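Local coordinates for uncharacterized protein (Thermus thermophilus HB8, PDB 6SCE) that is probably a CRISPR ancillary DNA nuclease that cuts DNA when cyclic oligoadenylate made during type III CRISPR defence binds its CARF domains, at residues 118-123 / 128-133; 174-179 / 213-218; 190-195 / 206-211; 333-338 / 429-434; 406-409 / 415-418. One frame throughout, in Å; residues are numbered along the deposited sequence. Where two conformers were deposited one is given.

Contact 1: residues 118-123 / 128-133; sequences APRALF and EEERSL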
# COMPACT_ATOMS: atom_id res chain seq x y z
N ALA A 118 21.31 5.04 -6.02
CA ALA A 118 20.90 6.43 -6.12
C ALA A 118 19.69 6.48 -7.04
O ALA A 118 19.56 5.64 -7.95
CB ALA A 118 22.01 7.30 -6.68
N PRO A 119 18.83 7.47 -6.85
CA PRO A 119 17.71 7.64 -7.82
C PRO A 119 18.22 7.92 -9.22
O PRO A 119 19.37 8.36 -9.38
CB PRO A 119 16.97 8.87 -7.30
CG PRO A 119 17.39 9.01 -5.89
CD PRO A 119 18.80 8.49 -5.80
N ARG A 120 17.37 7.67 -10.22
CA ARG A 120 17.67 7.95 -11.62
C ARG A 120 16.71 8.98 -12.17
O ARG A 120 15.55 9.00 -11.78
CB ARG A 120 17.52 6.68 -12.44
CG ARG A 120 18.37 5.52 -11.96
CD ARG A 120 18.10 4.27 -12.79
NE ARG A 120 18.80 3.15 -12.21
CZ ARG A 120 19.30 2.13 -12.89
NH1 ARG A 120 19.18 2.06 -14.20
NH2 ARG A 120 19.92 1.17 -12.22
N ALA A 121 17.19 9.84 -13.06
CA ALA A 121 16.29 10.65 -13.89
C ALA A 121 16.01 9.89 -15.16
O ALA A 121 16.94 9.43 -15.84
CB ALA A 121 16.95 11.99 -14.23
N LEU A 122 14.75 9.74 -15.51
CA LEU A 122 14.39 9.19 -16.81
C LEU A 122 13.79 10.29 -17.63
O LEU A 122 12.73 10.82 -17.29
CB LEU A 122 13.39 8.06 -16.68
CG LEU A 122 13.71 6.93 -15.72
CD1 LEU A 122 12.72 5.82 -16.01
CD2 LEU A 122 15.13 6.43 -15.84
N PHE A 123 14.50 10.72 -18.67
CA PHE A 123 13.97 11.73 -19.57
C PHE A 123 13.19 11.00 -20.63
O PHE A 123 13.64 10.00 -21.17
CB PHE A 123 15.10 12.60 -20.16
CG PHE A 123 15.78 13.42 -19.13
CD1 PHE A 123 15.29 14.67 -18.79
CD2 PHE A 123 16.85 12.91 -18.41
CE1 PHE A 123 15.88 15.41 -17.79
CE2 PHE A 123 17.44 13.65 -17.42
CZ PHE A 123 16.94 14.89 -17.10
N GLU A 128 14.78 10.10 -25.21
CA GLU A 128 14.89 9.12 -24.13
C GLU A 128 16.31 8.98 -23.65
O GLU A 128 17.20 8.56 -24.39
CB GLU A 128 14.34 7.76 -24.57
CG GLU A 128 12.83 7.73 -24.62
CD GLU A 128 12.27 6.34 -24.42
OE1 GLU A 128 12.79 5.41 -25.09
OE2 GLU A 128 11.33 6.18 -23.59
N GLU A 129 16.53 9.31 -22.38
CA GLU A 129 17.85 9.32 -21.78
C GLU A 129 17.63 8.97 -20.32
O GLU A 129 16.60 9.31 -19.76
CB GLU A 129 18.48 10.72 -21.81
CG GLU A 129 18.94 11.21 -23.16
CD GLU A 129 19.35 12.68 -23.14
OE1 GLU A 129 19.51 13.25 -22.03
OE2 GLU A 129 19.50 13.26 -24.23
N GLU A 130 18.61 8.34 -19.71
CA GLU A 130 18.53 8.06 -18.29
C GLU A 130 19.89 8.46 -17.68
O GLU A 130 20.91 8.34 -18.35
CB GLU A 130 18.23 6.57 -18.15
CG GLU A 130 18.37 5.97 -16.77
CD GLU A 130 18.31 4.46 -16.81
OE1 GLU A 130 17.60 3.90 -17.66
OE2 GLU A 130 19.00 3.83 -15.99
N ARG A 131 19.90 9.02 -16.47
CA ARG A 131 21.14 9.29 -15.76
C ARG A 131 20.98 9.07 -14.26
O ARG A 131 19.89 9.29 -13.71
CB ARG A 131 21.64 10.72 -16.05
CG ARG A 131 20.85 11.85 -15.42
CD ARG A 131 21.52 13.20 -15.64
NE ARG A 131 21.20 13.75 -16.95
CZ ARG A 131 20.59 14.91 -17.17
NH1 ARG A 131 20.34 15.29 -18.41
NH2 ARG A 131 20.23 15.70 -16.15
N SER A 132 22.06 8.65 -13.61
CA SER A 132 22.10 8.47 -12.19
C SER A 132 22.16 9.81 -11.53
O SER A 132 22.84 10.72 -12.03
CB SER A 132 23.35 7.66 -11.82
OG SER A 132 23.34 7.43 -10.43
N LEU A 133 21.41 9.97 -10.45
CA LEU A 133 21.34 11.24 -9.72
C LEU A 133 22.19 11.23 -8.46
O LEU A 133 21.77 11.73 -7.39
CB LEU A 133 19.88 11.60 -9.40
CG LEU A 133 19.03 11.77 -10.67
CD1 LEU A 133 17.61 12.10 -10.24
CD2 LEU A 133 19.59 12.82 -11.62
O HOH W 1 21.38 5.45 -10.08
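CE2 of F123 lies 3.4 Å above the plane of the R131 guanidinium, over its centre near CZ, with ring and guanidinium 40° apart. The frame is an antiparallel beta hairpin, strands 120-125 and 129-132, at the edge of the N-terminal Rossmann-like sheet, as in a CARF domain. A bend at chi3 (82°) brings the R131 guanidinium alongside F123; it was deposited in two conformers, so this pairing is somewhat doubtful, and NH1 also has a salt bridge to E27. On the other face of the sheet the R120 guanidinium meets a carboxylate at its edge and makes a cation-pi contact with W352. Its NH1 has a salt bridge to E130 OE2 at 2.5 Å, a value short enough to be doubtful, while NH2 turns to E117. A121 pairs with R131 and F123 with E129 through two backbone bonds each; A121 N reaches R131 O at 2.8 Å. L122 CD2 rests against E130 CG at 3.4 Å, the two side chains running alongside. L133 CD2 packs on A121 CB, on the side covered by helix 15-28. At the open end L133 N binds P119 O at 2.8 Å, and one water bridges A118 O and S132 OG, 2.8 Å from each.

Contact 2: residues 174-179 / 213-218; sequences PGREGG and SGEAKR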
# COMPACT_ATOMS: atom_id res chain seq x y z
N PRO A 174 16.31 11.71 19.30
CA PRO A 174 16.23 11.41 20.74
C PRO A 174 14.80 11.10 21.20
O PRO A 174 14.64 10.31 22.11
CB PRO A 174 16.78 12.68 21.39
CG PRO A 174 17.79 13.16 20.38
CD PRO A 174 17.07 12.96 19.06
N GLY A 175 13.80 11.67 20.55
CA GLY A 175 12.40 11.36 20.83
C GLY A 175 11.85 10.06 20.26
O GLY A 175 10.66 9.79 20.41
N ARG A 176 12.67 9.27 19.57
CA ARG A 176 12.21 8.03 18.93
C ARG A 176 13.19 6.94 19.19
O ARG A 176 14.11 6.72 18.41
CB ARG A 176 12.06 8.17 17.42
CG ARG A 176 11.10 9.24 16.96
CD ARG A 176 9.81 8.66 16.46
NE ARG A 176 8.70 9.56 16.74
CZ ARG A 176 7.43 9.20 16.67
NH1 ARG A 176 7.09 7.96 16.32
NH2 ARG A 176 6.49 10.10 16.95
N GLU A 177 12.96 6.22 20.29
CA GLU A 177 13.82 5.12 20.70
C GLU A 177 13.78 4.01 19.65
O GLU A 177 12.76 3.82 19.01
CB GLU A 177 13.27 4.61 22.04
CG GLU A 177 14.04 3.50 22.73
CD GLU A 177 13.32 3.01 23.98
OE1 GLU A 177 12.25 3.58 24.33
OE2 GLU A 177 13.82 2.06 24.62
N GLY A 178 14.88 3.32 19.45
CA GLY A 178 14.85 2.03 18.72
C GLY A 178 15.24 2.05 17.26
O GLY A 178 15.33 1.01 16.62
N GLY A 179 15.48 3.24 16.72
CA GLY A 179 15.86 3.36 15.33
C GLY A 179 16.87 4.44 15.06
O GLY A 179 17.09 5.34 15.90
N SER A 213 7.54 -0.65 11.28
CA SER A 213 7.16 -0.42 9.91
C SER A 213 6.30 0.85 9.76
O SER A 213 6.56 1.70 8.92
CB SER A 213 6.44 -1.62 9.36
OG SER A 213 5.77 -1.21 8.20
N GLY A 214 5.29 1.00 10.59
CA GLY A 214 4.47 2.23 10.56
C GLY A 214 5.31 3.47 10.87
O GLY A 214 5.14 4.53 10.24
N GLU A 215 6.24 3.33 11.80
CA GLU A 215 7.11 4.42 12.18
C GLU A 215 8.01 4.87 11.03
O GLU A 215 8.22 6.08 10.82
CB GLU A 215 7.96 3.97 13.36
CG GLU A 215 8.74 5.02 14.04
CD GLU A 215 9.46 4.49 15.27
OE1 GLU A 215 9.97 3.33 15.26
OE2 GLU A 215 9.56 5.28 16.22
N ALA A 216 8.56 3.91 10.30
CA ALA A 216 9.40 4.18 9.12
C ALA A 216 8.60 4.98 8.11
O ALA A 216 9.11 5.94 7.52
CB ALA A 216 9.88 2.87 8.48
N LYS A 217 7.35 4.61 7.92
CA LYS A 217 6.52 5.28 6.88
C LYS A 217 6.14 6.68 7.30
O LYS A 217 6.14 7.61 6.46
CB LYS A 217 5.28 4.45 6.54
CG LYS A 217 5.52 3.11 5.84
CD LYS A 217 6.69 3.07 4.85
CE LYS A 217 6.76 1.70 4.15
NZ LYS A 217 7.92 1.64 3.23
N ARG A 218 5.86 6.89 8.58
CA ARG A 218 5.61 8.26 9.08
C ARG A 218 6.82 9.18 8.96
O ARG A 218 6.69 10.31 8.50
CB ARG A 218 5.13 8.23 10.53
CG ARG A 218 5.30 9.57 11.23
CD ARG A 218 4.60 9.62 12.59
NE ARG A 218 4.74 10.96 13.16
CZ ARG A 218 5.83 11.42 13.77
NH1 ARG A 218 6.89 10.65 13.95
NH2 ARG A 218 5.84 12.67 14.26
O HOH W 2 12.00 2.37 16.76
O HOH W 3 10.07 4.81 18.72
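R176 and R218 bring their guanidinium groups together face on: their side chains cross at about a right angle, yet the two planes are 23° apart. NH1 of R218 sits 3.0 Å above the R176 plane, over its centre. NH2 of R176 is 3.1 Å from R218 NH1, two donors that do not bond to each other. E153 reconciles them, its OE2 forming salt bridges with both R176 NE and R218 NH1, while E45 takes R218 NE. E215, one turn earlier on helix 206-220, is extended with CG opposite the backbone N (chi1 -170°), and slides past R176 in the opposite direction. Its carboxylate is turned 65° from the guanidinium, and OE2 lies near that plane at the edge, in a long salt bridge to R176 NH1 of 3.6 Å. R176 opens a type II beta turn that ends at G179, in the loop joining antiparallel strands 169-172 and 179-184 of a mixed sheet; G178 takes the positive-phi position. The turn presents the E177 carbonyl to two waters, each donating to E177 O. One of them also donates to E215 OE1 at 2.7 Å, the other to E215 OE2 at 2.6 Å. OE1 has a further hydrogen bond from W190 NE1, on strand 187-192.

Contact 3: residues 190-195 / 206-211; sequences WYWVRP and RKALSA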
# COMPACT_ATOMS: atom_id res chain seq x y z
N TRP A 190 14.99 3.57 7.87
CA TRP A 190 14.76 3.61 9.32
C TRP A 190 15.30 2.25 9.80
O TRP A 190 14.81 1.20 9.44
CB TRP A 190 13.28 3.77 9.59
CG TRP A 190 12.85 3.91 11.03
CD1 TRP A 190 11.87 3.20 11.65
CD2 TRP A 190 13.38 4.81 12.00
NE1 TRP A 190 11.74 3.60 12.96
CE2 TRP A 190 12.66 4.59 13.21
CE3 TRP A 190 14.38 5.78 11.99
CZ2 TRP A 190 12.92 5.30 14.38
CZ3 TRP A 190 14.64 6.50 13.16
CH2 TRP A 190 13.90 6.26 14.33
N TYR A 191 16.39 2.33 10.54
CA TYR A 191 17.22 1.16 10.84
C TYR A 191 17.14 0.85 12.33
O TYR A 191 17.42 1.69 13.17
CB TYR A 191 18.64 1.45 10.40
CG TYR A 191 19.64 0.33 10.57
CD1 TYR A 191 20.35 0.17 11.76
CD2 TYR A 191 19.91 -0.54 9.53
CE1 TYR A 191 21.29 -0.84 11.91
CE2 TYR A 191 20.84 -1.57 9.69
CZ TYR A 191 21.54 -1.68 10.87
OH TYR A 191 22.46 -2.70 10.99
N TRP A 192 16.76 -0.39 12.62
CA TRP A 192 16.46 -0.86 13.99
C TRP A 192 17.76 -1.02 14.76
O TRP A 192 18.69 -1.65 14.29
CB TRP A 192 15.72 -2.18 13.86
CG TRP A 192 15.45 -3.07 15.06
CD1 TRP A 192 16.36 -3.75 15.81
CD2 TRP A 192 14.16 -3.44 15.58
NE1 TRP A 192 15.73 -4.50 16.77
CE2 TRP A 192 14.37 -4.33 16.64
CE3 TRP A 192 12.85 -3.12 15.23
CZ2 TRP A 192 13.31 -4.91 17.38
CZ3 TRP A 192 11.81 -3.67 15.96
CH2 TRP A 192 12.05 -4.56 17.03
N VAL A 193 17.80 -0.41 15.94
CA VAL A 193 18.96 -0.54 16.83
C VAL A 193 18.42 -0.82 18.23
O VAL A 193 17.36 -0.33 18.64
CB VAL A 193 19.86 0.72 16.83
CG1 VAL A 193 20.57 0.85 15.50
CG2 VAL A 193 19.07 1.97 17.16
N ARG A 194 19.14 -1.67 18.95
CA ARG A 194 18.78 -1.96 20.33
C ARG A 194 20.10 -1.83 21.07
O ARG A 194 20.75 -2.83 21.36
CB ARG A 194 18.21 -3.37 20.46
CG ARG A 194 16.79 -3.54 19.99
CD ARG A 194 15.85 -2.56 20.68
NE ARG A 194 14.43 -2.77 20.38
CZ ARG A 194 13.76 -2.19 19.38
NH1 ARG A 194 12.46 -2.46 19.24
NH2 ARG A 194 14.35 -1.35 18.50
N PRO A 195 20.54 -0.58 21.32
CA PRO A 195 21.87 -0.34 21.88
C PRO A 195 22.00 -0.63 23.40
O PRO A 195 23.11 -0.80 23.89
CB PRO A 195 22.12 1.14 21.57
CG PRO A 195 20.76 1.76 21.53
CD PRO A 195 19.79 0.68 21.10
N ARG A 206 5.86 -9.28 17.49
CA ARG A 206 4.98 -8.88 16.42
C ARG A 206 4.61 -7.40 16.60
O ARG A 206 4.62 -6.66 15.63
CB ARG A 206 3.73 -9.77 16.40
CG ARG A 206 2.81 -9.52 15.23
CD ARG A 206 1.42 -10.11 15.45
NE ARG A 206 1.24 -11.44 14.87
CZ ARG A 206 1.17 -11.72 13.56
NH1 ARG A 206 0.98 -12.97 13.16
NH2 ARG A 206 1.32 -10.77 12.64
N LYS A 207 4.33 -6.99 17.84
CA LYS A 207 3.97 -5.60 18.14
C LYS A 207 5.11 -4.64 17.75
O LYS A 207 4.86 -3.63 17.11
CB LYS A 207 3.64 -5.39 19.62
CG LYS A 207 2.41 -6.13 20.12
N ALA A 208 6.35 -4.96 18.13
CA ALA A 208 7.46 -4.05 17.87
C ALA A 208 7.79 -3.99 16.37
O ALA A 208 8.10 -2.92 15.85
CB ALA A 208 8.71 -4.42 18.67
N LEU A 209 7.73 -5.13 15.68
CA LEU A 209 7.97 -5.17 14.24
C LEU A 209 6.92 -4.38 13.46
O LEU A 209 7.27 -3.59 12.58
CB LEU A 209 8.03 -6.59 13.73
CG LEU A 209 9.27 -7.35 14.18
CD1 LEU A 209 9.12 -8.80 13.79
CD2 LEU A 209 10.56 -6.76 13.61
N SER A 210 5.65 -4.51 13.83
CA SER A 210 4.60 -3.80 13.11
C SER A 210 4.69 -2.32 13.36
O SER A 210 4.58 -1.51 12.42
CB SER A 210 3.20 -4.35 13.48
OG SER A 210 2.84 -4.10 14.81
N ALA A 211 4.94 -1.94 14.61
CA ALA A 211 5.05 -0.53 14.93
C ALA A 211 6.25 0.13 14.22
O ALA A 211 6.19 1.30 13.85
CB ALA A 211 5.13 -0.33 16.43
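W192 points its six-membered ring at the first turn of helix 206-220, and A208 CB meets the ring edge at CH2, 3.7 Å away. With CG opposite the backbone N (chi1 170°), the indole leaves strand 187-192 directly for the helix. CZ3 carries the rest of the contact: A208 O lies in the ring plane at the edge, 3.8 Å off, and L209 CD2 comes in obliquely at 4.1 Å. R194 bends back at its first two side-chain torsions, which lays the guanidinium over one face of the indole; its NH2 stands 3.5 Å above the ring plane, over the centre. The same NH2 donates to V193 O at 3.2 Å, almost straight at 169° but from above the carbonyl plane, which may steady the folded-back arginine. Its NH1 edge reaches toward A208 CB. Strand, helix and strand 225-229 form a beta-alpha-beta unit. F212, further along the helix, meets the indole edge-to-face, while W192 NE1 is hydrogen-bonded to H231 NE2. Since no hydrogen bond crosses between 190-195 and 206-211, cohesion here rests on van der Waals packing, and the indole N-H is satisfied by H231, outside the helix.

Contact 4: residues 333-338 / 429-434; sequences EAFFRG and LALRGY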
# COMPACT_ATOMS: atom_id res chain seq x y z
N GLU A 333 -0.04 -14.62 -10.02
CA GLU A 333 -0.09 -15.73 -10.98
C GLU A 333 -1.00 -16.85 -10.48
O GLU A 333 -1.83 -17.36 -11.22
CB GLU A 333 1.33 -16.24 -11.27
CG GLU A 333 1.38 -17.34 -12.30
CD GLU A 333 2.80 -17.88 -12.52
OE1 GLU A 333 3.56 -17.96 -11.55
OE2 GLU A 333 3.10 -18.26 -13.66
N ALA A 334 -0.87 -17.22 -9.20
CA ALA A 334 -1.66 -18.32 -8.64
C ALA A 334 -3.14 -17.94 -8.64
O ALA A 334 -4.02 -18.75 -8.96
CB ALA A 334 -1.19 -18.64 -7.25
N PHE A 335 -3.42 -16.68 -8.30
CA PHE A 335 -4.78 -16.20 -8.30
C PHE A 335 -5.43 -16.30 -9.66
O PHE A 335 -6.57 -16.83 -9.79
CB PHE A 335 -4.87 -14.77 -7.80
CG PHE A 335 -6.22 -14.18 -8.01
CD1 PHE A 335 -7.28 -14.55 -7.20
CD2 PHE A 335 -6.46 -13.31 -9.08
CE1 PHE A 335 -8.55 -14.03 -7.41
CE2 PHE A 335 -7.73 -12.80 -9.29
CZ PHE A 335 -8.77 -13.16 -8.45
N PHE A 336 -4.73 -15.81 -10.69
CA PHE A 336 -5.29 -15.81 -12.03
C PHE A 336 -5.39 -17.23 -12.58
O PHE A 336 -6.40 -17.58 -13.17
CB PHE A 336 -4.51 -14.88 -12.96
CG PHE A 336 -4.83 -13.41 -12.76
CD1 PHE A 336 -6.01 -12.87 -13.23
CD2 PHE A 336 -3.94 -12.57 -12.12
CE1 PHE A 336 -6.30 -11.53 -13.07
CE2 PHE A 336 -4.23 -11.24 -11.94
CZ PHE A 336 -5.42 -10.72 -12.40
N ARG A 337 -4.39 -18.06 -12.34
CA ARG A 337 -4.49 -19.47 -12.75
C ARG A 337 -5.67 -20.18 -12.09
O ARG A 337 -6.35 -20.97 -12.75
CB ARG A 337 -3.23 -20.25 -12.43
CG ARG A 337 -2.05 -19.97 -13.35
CD ARG A 337 -0.88 -20.83 -12.90
NE ARG A 337 0.39 -20.51 -13.53
CZ ARG A 337 0.81 -21.02 -14.69
NH1 ARG A 337 0.06 -21.87 -15.37
NH2 ARG A 337 2.00 -20.67 -15.17
N GLY A 338 -5.92 -19.88 -10.82
CA GLY A 338 -7.05 -20.46 -10.09
C GLY A 338 -8.40 -20.06 -10.67
O GLY A 338 -9.38 -20.77 -10.50
N LEU A 429 -7.82 -11.46 -0.98
CA LEU A 429 -6.78 -11.88 -0.07
C LEU A 429 -5.79 -12.90 -0.70
O LEU A 429 -4.59 -12.82 -0.43
CB LEU A 429 -7.39 -12.46 1.22
CG LEU A 429 -7.88 -11.44 2.24
CD1 LEU A 429 -8.83 -12.12 3.23
CD2 LEU A 429 -6.74 -10.77 2.99
N ALA A 430 -6.31 -13.81 -1.52
CA ALA A 430 -5.48 -14.74 -2.27
C ALA A 430 -4.52 -13.95 -3.17
O ALA A 430 -3.30 -14.18 -3.19
CB ALA A 430 -6.35 -15.67 -3.08
N LEU A 431 -5.07 -12.96 -3.88
CA LEU A 431 -4.25 -12.17 -4.79
C LEU A 431 -3.14 -11.48 -4.04
O LEU A 431 -2.02 -11.34 -4.54
CB LEU A 431 -5.13 -11.16 -5.54
CG LEU A 431 -4.44 -10.21 -6.50
CD1 LEU A 431 -3.90 -11.00 -7.68
CD2 LEU A 431 -5.47 -9.18 -6.96
N ARG A 432 -3.45 -11.07 -2.83
CA ARG A 432 -2.51 -10.43 -1.96
C ARG A 432 -1.47 -11.35 -1.36
O ARG A 432 -0.47 -10.87 -0.89
CB ARG A 432 -3.26 -9.79 -0.81
CG ARG A 432 -2.41 -9.10 0.25
CD ARG A 432 -1.58 -7.97 -0.34
NE ARG A 432 -0.78 -7.36 0.70
CZ ARG A 432 0.31 -7.92 1.24
NH1 ARG A 432 0.79 -9.09 0.79
NH2 ARG A 432 0.93 -7.29 2.20
N GLY A 433 -1.71 -12.65 -1.36
CA GLY A 433 -0.76 -13.59 -0.75
C GLY A 433 -1.25 -14.31 0.49
O GLY A 433 -0.43 -14.81 1.28
N TYR A 434 -2.56 -14.39 0.70
CA TYR A 434 -3.10 -15.04 1.90
C TYR A 434 -4.24 -15.98 1.58
O TYR A 434 -5.07 -15.70 0.70
CB TYR A 434 -3.60 -14.00 2.89
CG TYR A 434 -2.51 -13.22 3.54
CD1 TYR A 434 -1.88 -12.19 2.87
CD2 TYR A 434 -2.05 -13.55 4.81
CE1 TYR A 434 -0.85 -11.48 3.46
CE2 TYR A 434 -1.02 -12.84 5.41
CZ TYR A 434 -0.42 -11.81 4.71
OH TYR A 434 0.61 -11.07 5.27
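F335 is the bump: its side chain heads straight from helix 326-338 into helix 425-432, where L431 and A430 form the hollow that takes it. The helices come close here, with CA of F335 only 5.4 Å from CA of L431. L431 CB sits 4.1 Å above the phenylalanine ring, toward its rim, and L431 CD1 comes to 3.7 Å from F335 CD2, the side chains crossing at a slant. A430 CB approaches obliquely, 4.4 Å from F335 CD1. L431 has CG opposite its backbone N (chi1 178°) and turns at chi2 (68°), a shape that brings CD1 back to both F335 CB and CD2. That methyl also wedges toward the neighbouring aromatic, 4.3 Å from F336 CE2. F336 in turn offers a face to its neighbour, F335 CD2 standing 3.9 Å above the centre of the F336 ring. Helix 303-312 adds to the same cluster: L305 touches both F336 and L431, Y306 touches L431, and Y309 meets F335 edge-to-face. Helix 425-432 ends at once in a Schellman motif, G433 taking positive phi and Y434 N bonding back to L429 O. The chain then enters strand 434-438, so the contact joins a helix packed on the Rossmann-like sheet of strand 342-347 to the helix that leads into the C-terminal sheet, consistent with a nuclease domain. No hydrogen bond crosses between the two segments; the fit is purely apolar, so cohesion probably comes from van der Waals packing and exclusion of water.

Contact 5: residues 406-409 / 415-418; sequences DRLL and EAEV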
# COMPACT_ATOMS: atom_id res chain seq x y z
N ASP A 406 -13.06 3.74 -5.96
CA ASP A 406 -14.13 2.78 -6.29
C ASP A 406 -14.62 2.73 -7.73
O ASP A 406 -15.51 1.94 -8.05
CB ASP A 406 -15.33 3.05 -5.39
CG ASP A 406 -15.97 4.39 -5.66
OD1 ASP A 406 -15.23 5.38 -5.80
OD2 ASP A 406 -17.21 4.47 -5.74
N ARG A 407 -14.06 3.53 -8.63
CA ARG A 407 -14.51 3.54 -10.02
C ARG A 407 -13.26 3.59 -10.88
O ARG A 407 -12.23 4.11 -10.44
CB ARG A 407 -15.35 4.81 -10.27
CG ARG A 407 -14.71 5.96 -9.48
CD ARG A 407 -15.05 7.36 -9.89
NE ARG A 407 -13.94 8.26 -9.54
CZ ARG A 407 -13.95 9.57 -9.77
NH1 ARG A 407 -15.04 10.14 -10.28
NH2 ARG A 407 -12.90 10.31 -9.46
N LEU A 408 -13.33 3.05 -12.08
CA LEU A 408 -12.24 3.15 -12.99
C LEU A 408 -12.38 4.40 -13.82
O LEU A 408 -13.42 4.66 -14.44
CB LEU A 408 -12.18 1.97 -13.94
CG LEU A 408 -12.16 0.60 -13.37
CD1 LEU A 408 -12.15 -0.37 -14.53
CD2 LEU A 408 -10.95 0.38 -12.49
N LEU A 409 -11.30 5.15 -13.88
CA LEU A 409 -11.17 6.21 -14.84
C LEU A 409 -10.66 5.66 -16.15
O LEU A 409 -9.69 4.90 -16.19
CB LEU A 409 -10.20 7.25 -14.34
CG LEU A 409 -10.44 7.70 -12.91
CD1 LEU A 409 -9.38 8.71 -12.55
CD2 LEU A 409 -11.86 8.26 -12.77
N GLU A 415 -15.86 7.03 -17.15
CA GLU A 415 -15.59 6.15 -16.01
C GLU A 415 -16.31 4.84 -16.21
O GLU A 415 -17.39 4.81 -16.84
CB GLU A 415 -16.09 6.79 -14.72
CG GLU A 415 -15.49 8.15 -14.47
CD GLU A 415 -15.96 8.79 -13.16
OE1 GLU A 415 -16.74 8.18 -12.40
OE2 GLU A 415 -15.53 9.91 -12.90
N ALA A 416 -15.75 3.74 -15.70
CA ALA A 416 -16.45 2.47 -15.68
C ALA A 416 -16.82 2.08 -14.26
O ALA A 416 -15.98 2.09 -13.35
CB ALA A 416 -15.64 1.36 -16.33
N GLU A 417 -18.10 1.80 -14.06
CA GLU A 417 -18.56 1.22 -12.81
C GLU A 417 -18.09 -0.22 -12.80
O GLU A 417 -18.29 -0.95 -13.76
CB GLU A 417 -20.09 1.26 -12.75
CG GLU A 417 -20.65 2.63 -12.47
CD GLU A 417 -20.23 3.17 -11.12
OE1 GLU A 417 -20.00 2.38 -10.16
OE2 GLU A 417 -20.10 4.38 -11.02
N VAL A 418 -17.45 -0.62 -11.71
CA VAL A 418 -16.90 -1.96 -11.56
C VAL A 418 -17.99 -2.87 -11.03
O VAL A 418 -18.77 -2.44 -10.18
CB VAL A 418 -15.74 -1.91 -10.56
CG1 VAL A 418 -15.12 -3.29 -10.35
CG2 VAL A 418 -14.68 -0.98 -11.11
O HOH W 4 -17.58 1.26 -9.53
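L408 and A416 satisfy one another through the backbone, L408 N to A416 O at 3.1 Å and A416 N to L408 O at 2.8 Å. They are the central pair of an antiparallel beta hairpin, strands 407-410 and 415-417, the outer edge of the second Rossmann-like sheet. L408 O also takes a CA-H contact from E415. On the R407, L409 and E415 face, R407 NH1 makes a salt bridge to E415 OE2 at 2.7 Å. The carboxylate stands nearly upright to the guanidinium, 85° between planes. Salt bridges to E415 and D404 hold the two terminal nitrogens of R407, NH1 and NH2, and L409 CD2 lies 3.7 Å above one face of the guanidinium, toward its rim. The carboxylate oxygens of D406, OD1 and OD2, are met by R635 and R549, tying the hairpin to the C-terminal region. A water accepts a hydrogen bond from V418 N at 2.9 Å and lies near D406 O and E417 OE1, more acceptors than its two protons can serve once its other neighbours are counted; D406 O is also reached by W420 NE1. On the opposite face L408 CG meets V418 CG2 at 3.7 Å, their side chains crossing at about a right angle.

In the fold
From the N terminus, contact 1 closes a tight hairpin loop at the edge of the first sheet, and the chain then leaves for the next sheet. Contact 2 opens at 174-179 and closes at 213-218; contact 3 (190-195 with 206-211) lies wholly within that interval. Both use helix 206-220, and E215 on it bonds to W190 of strand 187-192. Contact 4 spans the longest interval, from helix 326-338 to helix 425-432, and contains contact 5. Contacts 1, 2 and 4 follow one another in series without crossing. Contacts 1 and 5 finish edges of the first and third sheets, 2 and 3 hold helix 206-220 to the second, and 4 joins a helix beside the third to the one entering the C-terminal sheet.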